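Local coordinates for dual specificity protein phosphatase 12 (Homo sapiens, PDB 4KI9) that removes phosphate from phosphotyrosine and from phosphoserine or phosphothreonine in proteins, and is represented by its catalytic domain, at residues Ala25-Val30 with Gly82-Val87; Leu31-Glu36 with Leu52-Leu57; Ala56-Glu61 with Lys127-Phe132. The protein carries 2 engineered substitutions. All coordinates share one frame; numbering follows the deposited sequence.

One strand serves two of the three contacts: interactions 1 and 2 use successive halves of strand 27-34, pairing it first with 84-88 and then with 50-55 in one parallel arrangement, and the chain of interaction 2 is nested within the loop that interaction 1 closes. Interaction 1 is the buried one, built from aliphatic packing and backbone bonds with a water at its frayed start. Interaction 2 is partly buried and grows polar toward the strand ends near the substrate site. Interaction 3 lies at the surface, about 13 Å from interaction 2 between centres; it shares Ala-56 and Leu-57 with it, but replaces strand pairing by side-chain bonding at a helix start.

Interaction 1: residues Ala25-Val30 with Gly82-Val87; sequences AGITAV and GRAVLV
Ile-27 fits its branches against two residues of the parallel neighbour and so forms the close-packed part of this contact. Its first torsion (chi1 -72°) leaves Ile-27 CG2 to rest 3.8 Å from Leu-86 CB. Ile-27 CG1 lies 3.9 Å from Ala-84 CB. Across the sheet, Ala-29 CB meets Val-85 CG2 at 4.0 Å. Between these two layers Leu-86 N donates to Ala-29 O in a 2.9 Å bond, nearly straight at 164°.

Toward the start of the strands the pairing frays. Ala-84 O accepts from Thr-28 N at 3.1 Å and only weakly from Ala-29 N, two successive amides sharing one carbonyl. Gly-26, exposed and with positive phi, ends helix 19-25 in a Schellman motif. Here a water bridges the segments: it donates to Gly-26 O (2.6 Å), accepts from Ala-84 N and bonds Thr-28 OG1. The aliphatic part of Arg-83 passes that hydroxyl at about a right angle, its CB 3.6 Å from Thr-28 OG1.

The pair is a parallel part of the mixed central sheet. Helix 68-80 packs on Ala-29 and Val-85 through Ala-78, and Tyr-9 of strand 8-11 touches Ile-27. Strand 84-88 is thus flanked by 8-11 and 27-34, and strand 27-34 in turn by 50-55, an outermost strand.

Interaction 2: residues Leu31-Glu36 with Leu52-Leu57; sequences LTVDSE and LFVPAL
Leu-31 and Leu-52 lie side by side and point the same way, Leu-31 CD1 4.0 Å from Leu-52 CD2, at the apolar centre of two parallel strands in the central sheet of the dual-specificity phosphatase domain. Leu-31 CD2 also crosses toward Val-54 CG2. Farther along the same face, Val-33 tucks CG1 between its N and carbonyl carbon (chi1 48°), which leaves Val-33 CG2 opposite the nitrogen and 4.1 Å from Ala-56 CB. Thr-32 joins the backbones through both its N and its O: the N donates to Leu-52 O, and Thr-32 O receives Val-54 N at 2.8 Å in an almost linear bond (174°).

On the opposite face Thr-32 sets its CG2 methyl 3.9 Å from Phe-53 CD2, while its hydroxyl bonds His-88 NE2. The Phe-53 ring reaches on along the strand until CE2 is 3.4 Å from Asp-34 O, and Pro-55 N sits over the centre of one ring face.

At the polar edge the pairing bends. Asp-34 N reaches Val-54 O only weakly, and Ala-56 N approaches Asp-34 O from above the carbonyl plane at 3.0 Å. Asp-34 OD1 accepts Ser-35 N at 2.8 Å and makes a long, weak ion pair with Arg-95, a substrate-binding residue that also bonds Ala-56 O; this end of the pair thus reaches the substrate site.

Helix 68-80 covers Leu-31 and Leu-52 through Phe-74, helix 95-108 meets Val-33 through Ile-99, and strand 84-88 lies along the other side of 27-34.

Interaction 3: residues Ala56-Glu61 with Lys127-Phe132; sequences ALDKPE and KMNEGF
Asn-129 does an unusual double duty, holding Asp-58 of the facing loop with one end of its amide and capping its own helix with the other. ND2 donates to Asp-58 OD1 at 2.9 Å and 160°; the acceptor lies in the amide plane, and the nitrogen comes nearly along the carboxylate C-O axis. The same ND2 is poised 3.0 Å above the plane of the Phe-132 ring, offset toward its rim. Asn-129 OD1 meanwhile accepts Phe-132 N at 3.0 Å, the N-cap bond, with the donor well above the carbonyl plane. Bonds at both ends should hold the amide's rotation.

Asp-58 is the centre of an inverse gamma turn, and its extended first torsion (chi1 -171°) carries the carboxylate across to the helix. There it lies 22° from parallel with the Phe-132 ring, Asp-58 OD1 3.6 Å from Phe-132 CE2. Leu-57 O meets the same ring at its edge. Pro-60 packs on the first turn of the helix: Gly-131, without a side chain, lets Pro-60 CA come within 3.8 Å of Gly-131 CA. Glu-130, bent at its second torsion, brings OE1 to 3.2 Å from Pro-60 CG.

The Ser-94 hydroxyl ties both partners together, bonding Asp-58 OD1 and Asn-129 N. A phosphate ion, probably from the crystallisation liquor, lies about 3 Å from the Asp-58 side chain at the nearest atoms. Such an aspartate-bearing loop after a strand, beside the P-loop from Ser-89, an engineered residue at the predicted nucleophile position, to Arg-95, is consistent with the general-acid loop of the protein-tyrosine phosphatase fold.

Interaction 1: residues Ala25-Val30 with Gly82-Val87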
loop_
_atom_site.group_PDB
_atom_site.type_symbol
_atom_site.label_atom_id
_atom_site.label_comp_id
_atom_site.label_asym_id
_atom_site.label_seq_id
_atom_site.Cartn_x
_atom_site.Cartn_y
_atom_site.Cartn_z
ATOM N N ALA A 25 14.374 12.974 -4.175
ATOM C CA ALA A 25 14.189 11.576 -4.557
ATOM C C ALA A 25 13.545 11.482 -5.936
ATOM O O ALA A 25 13.399 10.394 -6.503
ATOM C CB ALA A 25 13.334 10.861 -3.534
ATOM N N GLY A 26 13.152 12.636 -6.461
ATOM C CA GLY A 26 12.536 12.704 -7.771
ATOM C C GLY A 26 11.190 12.015 -7.798
ATOM O O GLY A 26 10.811 11.417 -8.802
ATOM N N ILE A 27 10.462 12.087 -6.694
ATOM C CA ILE A 27 9.154 11.428 -6.622
ATOM C C ILE A 27 8.093 12.229 -7.384
ATOM O O ILE A 27 7.911 13.415 -7.136
ATOM C CB ILE A 27 8.741 11.189 -5.171
ATOM C CG1 ILE A 27 9.607 10.070 -4.582
ATOM C CG2 ILE A 27 7.247 10.820 -5.065
ATOM C CD1 ILE A 27 9.499 9.951 -3.113
ATOM N N THR A 28 7.415 11.587 -8.333
ATOM C CA THR A 28 6.384 12.271 -9.105
ATOM C C THR A 28 5.073 11.496 -9.112
ATOM O O THR A 28 4.156 11.835 -9.855
ATOM C CB THR A 28 6.812 12.541 -10.554
ATOM O OG1 THR A 28 7.128 11.300 -11.203
ATOM C CG2 THR A 28 8.017 13.484 -10.598
ATOM N N ALA A 29 4.994 10.462 -8.281
ATOM C CA ALA A 29 3.758 9.705 -8.108
ATOM C C ALA A 29 3.546 9.433 -6.628
ATOM O O ALA A 29 4.426 8.901 -5.954
ATOM C CB ALA A 29 3.791 8.409 -8.908
ATOM N N VAL A 30 2.382 9.816 -6.110
ATOM C CA VAL A 30 2.135 9.691 -4.682
ATOM C C VAL A 30 0.819 8.997 -4.421
ATOM O O VAL A 30 -0.233 9.453 -4.877
ATOM C CB VAL A 30 2.142 11.070 -3.977
ATOM C CG1 VAL A 30 1.776 10.910 -2.495
ATOM C CG2 VAL A 30 3.510 11.745 -4.121
ATOM N N GLY A 82 9.140 4.545 -15.201
ATOM C CA GLY A 82 10.360 5.150 -14.679
ATOM C C GLY A 82 10.143 6.283 -13.683
ATOM O O GLY A 82 11.036 7.098 -13.471
ATOM N N ARG A 83 8.962 6.343 -13.067
ATOM C CA ARG A 83 8.672 7.364 -12.057
ATOM C C ARG A 83 8.962 6.835 -10.650
ATOM O O ARG A 83 8.692 5.666 -10.352
ATOM C CB ARG A 83 7.208 7.825 -12.150
ATOM C CG ARG A 83 6.843 8.401 -13.502
ATOM C CD ARG A 83 5.356 8.744 -13.636
ATOM N NE ARG A 83 5.085 9.124 -15.020
ATOM C CZ ARG A 83 4.229 8.507 -15.833
ATOM N NH1 ARG A 83 4.091 8.936 -17.082
ATOM N NH2 ARG A 83 3.504 7.480 -15.408
ATOM N N ALA A 84 9.523 7.681 -9.788
ATOM C CA ALA A 84 9.671 7.317 -8.371
ATOM C C ALA A 84 8.355 7.534 -7.637
ATOM O O ALA A 84 7.668 8.544 -7.852
ATOM C CB ALA A 84 10.779 8.115 -7.707
ATOM N N VAL A 85 8.026 6.593 -6.758
ATOM C CA VAL A 85 6.729 6.551 -6.093
ATOM C C VAL A 85 6.847 6.664 -4.568
ATOM O O VAL A 85 7.700 6.025 -3.951
ATOM C CB VAL A 85 6.016 5.213 -6.414
ATOM C CG1 VAL A 85 4.727 5.074 -5.616
ATOM C CG2 VAL A 85 5.737 5.114 -7.885
ATOM N N LEU A 86 5.985 7.480 -3.966
ATOM C CA LEU A 86 5.829 7.508 -2.512
ATOM C C LEU A 86 4.465 6.939 -2.148
ATOM O O LEU A 86 3.448 7.355 -2.707
ATOM C CB LEU A 86 5.929 8.945 -1.992
ATOM C CG LEU A 86 5.589 9.109 -0.497
ATOM C CD1 LEU A 86 6.575 8.347 0.403
ATOM C CD2 LEU A 86 5.511 10.582 -0.095
ATOM N N VAL A 87 4.441 5.979 -1.231
ATOM C CA VAL A 87 3.180 5.504 -0.652
ATOM C C VAL A 87 3.179 5.959 0.790
ATOM O O VAL A 87 4.093 5.614 1.549
ATOM C CB VAL A 87 3.074 3.964 -0.651
ATOM C CG1 VAL A 87 1.769 3.532 0.017
ATOM C CG2 VAL A 87 3.160 3.415 -2.067
HETATM O O HOH W 1 9.822 10.274 -10.907
#

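Interaction 2: residues Leu31-Glu36 with Leu52-Leu57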
loop_
_atom_site.group_PDB
_atom_site.type_symbol
_atom_site.label_atom_id
_atom_site.label_comp_id
_atom_site.label_asym_id
_atom_site.label_seq_id
_atom_site.Cartn_x
_atom_site.Cartn_y
_atom_site.Cartn_z
ATOM N N LEU A 31 0.886 7.877 -3.710
ATOM C CA LEU A 31 -0.314 7.173 -3.300
ATOM C C LEU A 31 -0.534 7.486 -1.837
ATOM O O LEU A 31 0.265 7.103 -0.981
ATOM C CB LEU A 31 -0.165 5.662 -3.495
ATOM C CG LEU A 31 -1.456 4.825 -3.403
ATOM C CD1 LEU A 31 -1.195 3.456 -4.019
ATOM C CD2 LEU A 31 -1.947 4.631 -1.968
ATOM N N THR A 32 -1.621 8.191 -1.566
ATOM C CA THR A 32 -2.050 8.484 -0.205
ATOM C C THR A 32 -3.093 7.454 0.237
ATOM O O THR A 32 -4.135 7.299 -0.397
ATOM C CB THR A 32 -2.668 9.890 -0.122
ATOM O OG1 THR A 32 -1.718 10.866 -0.583
ATOM C CG2 THR A 32 -3.112 10.212 1.300
ATOM N N VAL A 33 -2.798 6.728 1.313
ATOM C CA VAL A 33 -3.789 5.845 1.910
ATOM C C VAL A 33 -4.002 6.321 3.347
ATOM O O VAL A 33 -3.184 6.075 4.225
ATOM C CB VAL A 33 -3.385 4.339 1.794
ATOM C CG1 VAL A 33 -1.933 4.109 2.242
ATOM C CG2 VAL A 33 -4.357 3.451 2.564
ATOM N N ASP A 34 -5.096 7.045 3.563
ATOM C CA ASP A 34 -5.259 7.826 4.774
ATOM C C ASP A 34 -6.706 8.291 4.821
ATOM O O ASP A 34 -7.479 8.010 3.900
ATOM C CB ASP A 34 -4.320 9.031 4.706
ATOM C CG ASP A 34 -3.824 9.480 6.072
ATOM O OD1 ASP A 34 -4.521 9.239 7.072
ATOM O OD2 ASP A 34 -2.737 10.092 6.135
ATOM N N SER A 35 -7.077 8.996 5.884
ATOM C CA SER A 35 -8.440 9.506 6.015
ATOM C C SER A 35 -8.669 10.772 5.189
ATOM O O SER A 35 -9.808 11.108 4.868
ATOM C CB SER A 35 -8.757 9.779 7.489
ATOM O OG SER A 35 -7.794 10.660 8.048
ATOM N N GLU A 36 -7.588 11.470 4.841
ATOM C CA GLU A 36 -7.691 12.722 4.089
ATOM C C GLU A 36 -6.524 12.836 3.129
ATOM O O GLU A 36 -5.488 12.211 3.345
ATOM C CB GLU A 36 -7.676 13.921 5.043
ATOM C CG GLU A 36 -6.349 14.085 5.769
ATOM C CD GLU A 36 -6.287 15.330 6.634
ATOM O OE1 GLU A 36 -5.209 15.961 6.690
ATOM O OE2 GLU A 36 -7.310 15.671 7.264
ATOM N N LEU A 52 -2.855 8.969 -6.382
ATOM C CA LEU A 52 -4.012 8.124 -6.124
ATOM C C LEU A 52 -4.335 8.237 -4.639
ATOM O O LEU A 52 -3.476 8.008 -3.770
ATOM C CB LEU A 52 -3.724 6.661 -6.493
ATOM C CG LEU A 52 -4.812 5.683 -6.040
ATOM C CD1 LEU A 52 -6.131 5.965 -6.732
ATOM C CD2 LEU A 52 -4.380 4.242 -6.265
ATOM N N PHE A 53 -5.568 8.610 -4.344
ATOM C CA PHE A 53 -6.017 8.659 -2.963
ATOM C C PHE A 53 -6.907 7.456 -2.632
ATOM O O PHE A 53 -7.900 7.220 -3.298
ATOM C CB PHE A 53 -6.754 9.975 -2.704
ATOM C CG PHE A 53 -7.426 10.035 -1.355
ATOM C CD1 PHE A 53 -8.779 10.312 -1.249
ATOM C CD2 PHE A 53 -6.695 9.830 -0.198
ATOM C CE1 PHE A 53 -9.399 10.360 -0.006
ATOM C CE2 PHE A 53 -7.305 9.868 1.045
ATOM C CZ PHE A 53 -8.661 10.139 1.142
ATOM N N VAL A 54 -6.533 6.697 -1.607
ATOM C CA VAL A 54 -7.302 5.536 -1.174
ATOM C C VAL A 54 -7.792 5.838 0.242
ATOM O O VAL A 54 -7.025 5.744 1.198
ATOM C CB VAL A 54 -6.444 4.237 -1.191
ATOM C CG1 VAL A 54 -7.211 3.062 -0.564
ATOM C CG2 VAL A 54 -6.004 3.886 -2.654
ATOM N N PRO A 55 -9.056 6.262 0.367
ATOM C CA PRO A 55 -9.573 6.685 1.675
ATOM C C PRO A 55 -9.739 5.477 2.564
ATOM O O PRO A 55 -10.381 4.509 2.168
ATOM C CB PRO A 55 -10.931 7.321 1.343
ATOM C CG PRO A 55 -11.329 6.699 0.036
ATOM C CD PRO A 55 -10.037 6.473 -0.716
ATOM N N ALA A 56 -9.132 5.527 3.740
ATOM C CA ALA A 56 -9.113 4.376 4.624
ATOM C C ALA A 56 -8.691 4.794 6.021
ATOM O O ALA A 56 -7.762 5.587 6.191
ATOM C CB ALA A 56 -8.164 3.322 4.093
ATOM N N LEU A 57 -9.382 4.255 7.016
ATOM C CA LEU A 57 -8.980 4.423 8.396
ATOM C C LEU A 57 -8.081 3.256 8.778
ATOM O O LEU A 57 -8.168 2.164 8.193
ATOM C CB LEU A 57 -10.206 4.462 9.305
ATOM C CG LEU A 57 -11.214 5.600 9.105
ATOM C CD1 LEU A 57 -12.468 5.356 9.938
ATOM C CD2 LEU A 57 -10.604 6.942 9.468
#

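Interaction 3: residues Ala56-Glu61 with Lys127-Phe132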
loop_
_atom_site.group_PDB
_atom_site.type_symbol
_atom_site.label_atom_id
_atom_site.label_comp_id
_atom_site.label_asym_id
_atom_site.label_seq_id
_atom_site.Cartn_x
_atom_site.Cartn_y
_atom_site.Cartn_z
ATOM N N ALA A 56 -9.132 5.527 3.740
ATOM C CA ALA A 56 -9.113 4.376 4.624
ATOM C C ALA A 56 -8.691 4.794 6.021
ATOM O O ALA A 56 -7.762 5.587 6.191
ATOM C CB ALA A 56 -8.164 3.322 4.093
ATOM N N LEU A 57 -9.382 4.255 7.016
ATOM C CA LEU A 57 -8.980 4.423 8.396
ATOM C C LEU A 57 -8.081 3.256 8.778
ATOM O O LEU A 57 -8.168 2.164 8.193
ATOM C CB LEU A 57 -10.206 4.462 9.305
ATOM C CG LEU A 57 -11.214 5.600 9.105
ATOM C CD1 LEU A 57 -12.468 5.356 9.938
ATOM C CD2 LEU A 57 -10.604 6.942 9.468
ATOM N N ASP A 58 -7.203 3.485 9.747
ATOM C CA ASP A 58 -6.317 2.431 10.214
ATOM C C ASP A 58 -7.037 1.530 11.213
ATOM O O ASP A 58 -6.692 1.509 12.400
ATOM C CB ASP A 58 -5.063 3.017 10.855
ATOM C CG ASP A 58 -4.026 1.958 11.154
ATOM O OD1 ASP A 58 -4.150 0.829 10.622
ATOM O OD2 ASP A 58 -3.086 2.257 11.912
ATOM N N LYS A 59 -8.041 0.801 10.737
ATOM C CA LYS A 59 -8.818 -0.094 11.604
ATOM C C LYS A 59 -8.912 -1.467 10.955
ATOM O O LYS A 59 -8.937 -1.567 9.728
ATOM C CB LYS A 59 -10.224 0.467 11.826
ATOM C CG LYS A 59 -10.268 1.815 12.535
ATOM C CD LYS A 59 -11.703 2.299 12.723
ATOM C CE LYS A 59 -11.767 3.601 13.531
ATOM N NZ LYS A 59 -13.144 4.200 13.568
ATOM N N PRO A 60 -8.961 -2.533 11.771
ATOM C CA PRO A 60 -9.133 -3.898 11.258
ATOM C C PRO A 60 -10.387 -4.030 10.421
ATOM O O PRO A 60 -10.405 -4.839 9.486
ATOM C CB PRO A 60 -9.269 -4.738 12.538
ATOM C CG PRO A 60 -8.542 -3.957 13.568
ATOM C CD PRO A 60 -8.783 -2.512 13.238
ATOM N N GLU A 61 -11.418 -3.248 10.741
ATOM C CA GLU A 61 -12.675 -3.313 9.993
ATOM C C GLU A 61 -12.564 -2.638 8.631
ATOM O O GLU A 61 -13.432 -2.825 7.778
ATOM C CB GLU A 61 -13.842 -2.682 10.760
ATOM C CG GLU A 61 -13.827 -2.917 12.254
ATOM C CD GLU A 61 -13.015 -1.862 12.971
ATOM O OE1 GLU A 61 -13.460 -0.692 13.006
ATOM O OE2 GLU A 61 -11.924 -2.196 13.473
ATOM N N LYS A 127 4.141 -2.196 11.417
ATOM C CA LYS A 127 3.200 -3.062 12.106
ATOM C C LYS A 127 1.802 -2.760 11.587
ATOM O O LYS A 127 1.113 -1.882 12.113
ATOM C CB LYS A 127 3.276 -2.805 13.615
ATOM C CG LYS A 127 2.360 -3.670 14.476
ATOM C CD LYS A 127 2.550 -3.328 15.949
ATOM C CE LYS A 127 1.423 -3.870 16.818
ATOM N NZ LYS A 127 1.162 -2.989 18.003
ATOM N N MET A 128 1.388 -3.451 10.530
ATOM C CA MET A 128 0.046 -3.239 10.006
ATOM C C MET A 128 -0.923 -3.851 10.995
ATOM O O MET A 128 -0.577 -4.808 11.675
ATOM C CB MET A 128 -0.119 -3.863 8.618
ATOM C CG MET A 128 -0.158 -5.382 8.608
ATOM S SD MET A 128 -0.327 -6.038 6.937
ATOM C CE MET A 128 1.298 -5.680 6.283
ATOM N N ASN A 129 -2.123 -3.295 11.092
ATOM C CA ASN A 129 -3.125 -3.858 11.981
ATOM C C ASN A 129 -3.501 -5.272 11.549
ATOM O O ASN A 129 -3.246 -5.691 10.420
ATOM C CB ASN A 129 -4.348 -2.931 12.155
ATOM C CG ASN A 129 -5.293 -2.935 10.957
ATOM O OD1 ASN A 129 -5.879 -3.961 10.620
ATOM N ND2 ASN A 129 -5.478 -1.762 10.335
ATOM N N GLU A 130 -4.099 -6.001 12.473
ATOM C CA GLU A 130 -4.349 -7.418 12.312
ATOM C C GLU A 130 -5.342 -7.718 11.208
ATOM O O GLU A 130 -5.258 -8.763 10.562
ATOM C CB GLU A 130 -4.834 -8.003 13.648
ATOM C CG GLU A 130 -6.011 -7.244 14.297
ATOM C CD GLU A 130 -5.623 -5.903 14.948
ATOM O OE1 GLU A 130 -6.502 -5.273 15.579
ATOM O OE2 GLU A 130 -4.452 -5.471 14.828
ATOM N N GLY A 131 -6.291 -6.811 11.009
ATOM C CA GLY A 131 -7.211 -6.890 9.884
ATOM C C GLY A 131 -6.505 -6.842 8.532
ATOM O O GLY A 131 -6.844 -7.600 7.621
ATOM N N PHE A 132 -5.527 -5.954 8.395
ATOM C CA PHE A 132 -4.780 -5.852 7.145
ATOM C C PHE A 132 -3.968 -7.125 6.871
ATOM O O PHE A 132 -3.888 -7.583 5.731
ATOM C CB PHE A 132 -3.895 -4.594 7.114
ATOM C CG PHE A 132 -4.669 -3.292 7.137
ATOM C CD1 PHE A 132 -6.022 -3.259 6.826
ATOM C CD2 PHE A 132 -4.043 -2.103 7.482
ATOM C CE1 PHE A 132 -6.738 -2.067 6.847
ATOM C CE2 PHE A 132 -4.744 -0.902 7.507
ATOM C CZ PHE A 132 -6.099 -0.884 7.189
#